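Local coordinates for F21M12.9 protein (Arabidopsis thaliana, PDB 3ADG) that binds double-stranded RNA and assists DICER-LIKE 1 in the accurate processing of primary microRNA transcripts in the nucleus, at residues Thr39-Asp43 against Gly44-Asn48. Sequence-based numbering, arbitrary orientation.
Sequences TVILD and GVRYN
A beta hairpin with a two-residue loop, closed by a type I' turn from Leu42 to Val45, joins the second and third strands of this double-stranded RNA-binding domain, whose fold is alpha-beta-beta-beta-alpha. Positive phi at both Asp43 and Gly44 is as expected for a type I' turn, and at Gly44 it favours glycine. Two hydrogen-bonded antiparallel pairs fix the register. Val40 N donates to Tyr47 O at 2.9 Å, and Val40 O accepts from Tyr47 N. Nearer the turn, Leu42 N reaches Val45 O almost straight (170°), whereas Val45 N approaches Leu42 O from above the carbonyl plane. That same Leu42 O takes a second bond from a water (2.7 Å), which also lies at the edge of the Tyr47 ring, 2.9 Å from Tyr47 OH, tying the phenol to the turn.

On the face carrying Thr39, Ile41 and Arg46, Thr39 CG2 sits over one face of the guanidinium, 3.5 Å from Arg46 NH2. The methyl gets there because it stands anti to the backbone N (chi1 -59° for OG1). Ile41 CG1 runs alongside the arginine, 3.8 Å from Arg46 NH1. A glycine in place of Thr39 would probably leave that guanidinium face without its methyl cover, though Glu24 would still hold the end. On the other face, Val40 CG1 meets Tyr47 CB at 3.8 Å.

Beyond the hairpin, Arg46 NH2 forms a salt bridge with Glu24 of strand 22-28, which pairs with strand 35-42 through Thr39 and Ile41. Tyr47 and Val40 pack on helix 56-71, while Leu42 meets helix 5-15.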
ATOM      1  N   THR A  39      -3.275   1.125   4.018  1.00 29.30           N
ATOM      2  CA  THR A  39      -4.194   0.238   3.346  1.00 28.98           C
ATOM      3  C   THR A  39      -4.256   0.754   1.937  1.00 28.57           C
ATOM      4  O   THR A  39      -4.419   1.970   1.741  1.00 28.76           O
ATOM      5  CB  THR A  39      -5.611   0.268   3.967  1.00 28.71           C
ATOM      6  OG1 THR A  39      -5.537  -0.112   5.344  1.00 30.61           O
ATOM      7  CG2 THR A  39      -6.574  -0.706   3.210  1.00 30.76           C
ATOM      8  N   VAL A  40      -4.052  -0.147   0.985  1.00 27.99           N
ATOM      9  CA  VAL A  40      -4.275   0.137  -0.433  1.00 29.04           C
ATOM     10  C   VAL A  40      -5.625  -0.433  -0.826  1.00 29.20           C
ATOM     11  O   VAL A  40      -5.977  -1.577  -0.449  1.00 30.59           O
ATOM     12  CB  VAL A  40      -3.114  -0.334  -1.399  1.00 27.92           C
ATOM     13  CG1 VAL A  40      -2.982  -1.848  -1.451  1.00 29.97           C
ATOM     14  CG2 VAL A  40      -3.303   0.242  -2.835  1.00 28.47           C
ATOM     15  N   ILE A  41      -6.365   0.362  -1.594  1.00 30.01           N
ATOM     16  CA  ILE A  41      -7.670  -0.022  -2.069  1.00 30.92           C
ATOM     17  C   ILE A  41      -7.658  -0.099  -3.598  1.00 31.91           C
ATOM     18  O   ILE A  41      -7.365   0.893  -4.288  1.00 31.55           O
ATOM     19  CB  ILE A  41      -8.766   0.930  -1.550  1.00 31.16           C
ATOM     20  CG1 ILE A  41      -8.707   1.019  -0.012  1.00 32.22           C
ATOM     21  CG2 ILE A  41     -10.139   0.470  -2.013  1.00 31.27           C
ATOM     22  CD1 ILE A  41      -7.992   2.298   0.554  1.00 32.36           C
ATOM     23  N   LEU A  42      -7.966  -1.293  -4.100  1.00 32.20           N
ATOM     24  CA  LEU A  42      -7.973  -1.576  -5.537  1.00 33.78           C
ATOM     25  C   LEU A  42      -9.190  -2.419  -5.891  1.00 33.75           C
ATOM     26  O   LEU A  42      -9.443  -3.452  -5.270  1.00 33.40           O
ATOM     27  CB  LEU A  42      -6.670  -2.300  -5.962  1.00 33.67           C
ATOM     28  CG  LEU A  42      -6.594  -2.715  -7.445  1.00 34.61           C
ATOM     29  CD1 LEU A  42      -6.557  -1.489  -8.390  1.00 36.99           C
ATOM     30  CD2 LEU A  42      -5.437  -3.698  -7.674  1.00 35.66           C
ATOM     31  N   ASP A  43      -9.951  -1.974  -6.888  1.00 34.35           N
ATOM     32  CA  ASP A  43     -11.143  -2.717  -7.328  1.00 35.27           C
ATOM     33  C   ASP A  43     -12.023  -3.095  -6.127  1.00 34.94           C
ATOM     34  O   ASP A  43     -12.488  -4.235  -6.036  1.00 35.71           O
ATOM     35  CB  ASP A  43     -10.720  -3.972  -8.109  1.00 35.78           C
ATOM     36  CG  ASP A  43     -11.864  -4.579  -8.927  1.00 37.00           C
ATOM     37  OD1 ASP A  43     -12.803  -3.843  -9.298  1.00 35.14           O
ATOM     38  OD2 ASP A  43     -11.803  -5.796  -9.204  1.00 38.98           O
ATOM     39  N   GLY A  44     -12.207  -2.154  -5.199  1.00 34.75           N
ATOM     40  CA  GLY A  44     -13.029  -2.378  -4.006  1.00 34.54           C
ATOM     41  C   GLY A  44     -12.356  -3.144  -2.868  1.00 34.99           C
ATOM     42  O   GLY A  44     -12.856  -3.136  -1.735  1.00 35.36           O
ATOM     43  N   VAL A  45     -11.237  -3.811  -3.176  1.00 33.27           N
ATOM     44  CA  VAL A  45     -10.571  -4.722  -2.246  1.00 33.32           C
ATOM     45  C   VAL A  45      -9.505  -3.971  -1.431  1.00 32.66           C
ATOM     46  O   VAL A  45      -8.702  -3.212  -1.990  1.00 33.16           O
ATOM     47  CB  VAL A  45      -9.893  -5.919  -2.982  1.00 33.42           C
ATOM     48  CG1 VAL A  45      -9.397  -6.951  -1.941  1.00 34.24           C
ATOM     49  CG2 VAL A  45     -10.860  -6.593  -3.993  1.00 34.49           C
ATOM     50  N   ARG A  46      -9.508  -4.193  -0.114  1.00 32.14           N
ATOM     51  CA  ARG A  46      -8.577  -3.522   0.811  1.00 31.17           C
ATOM     52  C   ARG A  46      -7.420  -4.435   1.215  1.00 31.03           C
ATOM     53  O   ARG A  46      -7.630  -5.537   1.699  1.00 31.00           O
ATOM     54  CB  ARG A  46      -9.307  -3.064   2.069  1.00 31.51           C
ATOM     55  CG  ARG A  46     -10.462  -2.088   1.805  1.00 30.31           C
ATOM     56  CD  ARG A  46     -11.231  -1.721   3.095  1.00 31.90           C
ATOM     57  NE  ARG A  46     -10.358  -1.210   4.165  1.00 33.00           N
ATOM     58  CZ  ARG A  46     -10.011   0.067   4.281  1.00 31.64           C
ATOM     59  NH1 ARG A  46     -10.441   0.956   3.375  1.00 31.21           N
ATOM     60  NH2 ARG A  46      -9.221   0.444   5.270  1.00 32.09           N
ATOM     61  N   TYR A  47      -6.193  -3.958   1.059  1.00 29.98           N
ATOM     62  CA  TYR A  47      -5.021  -4.784   1.421  1.00 29.48           C
ATOM     63  C   TYR A  47      -4.199  -3.986   2.382  1.00 28.77           C
ATOM     64  O   TYR A  47      -3.904  -2.830   2.101  1.00 29.20           O
ATOM     65  CB  TYR A  47      -4.173  -5.091   0.195  1.00 30.18           C
ATOM     66  CG  TYR A  47      -4.922  -5.692  -0.979  1.00 29.21           C
ATOM     67  CD1 TYR A  47      -5.487  -4.879  -1.952  1.00 28.19           C
ATOM     68  CD2 TYR A  47      -5.056  -7.084  -1.110  1.00 30.23           C
ATOM     69  CE1 TYR A  47      -6.163  -5.434  -3.033  1.00 30.41           C
ATOM     70  CE2 TYR A  47      -5.707  -7.648  -2.205  1.00 31.13           C
ATOM     71  CZ  TYR A  47      -6.268  -6.810  -3.152  1.00 30.59           C
ATOM     72  OH  TYR A  47      -6.910  -7.337  -4.232  1.00 33.81           O
ATOM     73  N   ASN A  48      -3.782  -4.611   3.481  1.00 29.39           N
ATOM     74  CA  ASN A  48      -3.132  -3.889   4.540  1.00 30.76           C
ATOM     75  C   ASN A  48      -1.631  -4.143   4.577  1.00 30.60           C
ATOM     76  O   ASN A  48      -1.182  -5.270   4.442  1.00 30.24           O
ATOM     77  CB  ASN A  48      -3.790  -4.235   5.867  1.00 31.19           C
ATOM     78  CG  ASN A  48      -5.175  -3.620   5.978  1.00 34.03           C
ATOM     79  OD1 ASN A  48      -6.199  -4.259   5.684  1.00 37.49           O
ATOM     80  ND2 ASN A  48      -5.208  -2.363   6.331  1.00 33.05           N
TER
HETATM   81  O   HOH W   1      -8.011  -5.515  -6.263  1.00 27.03           O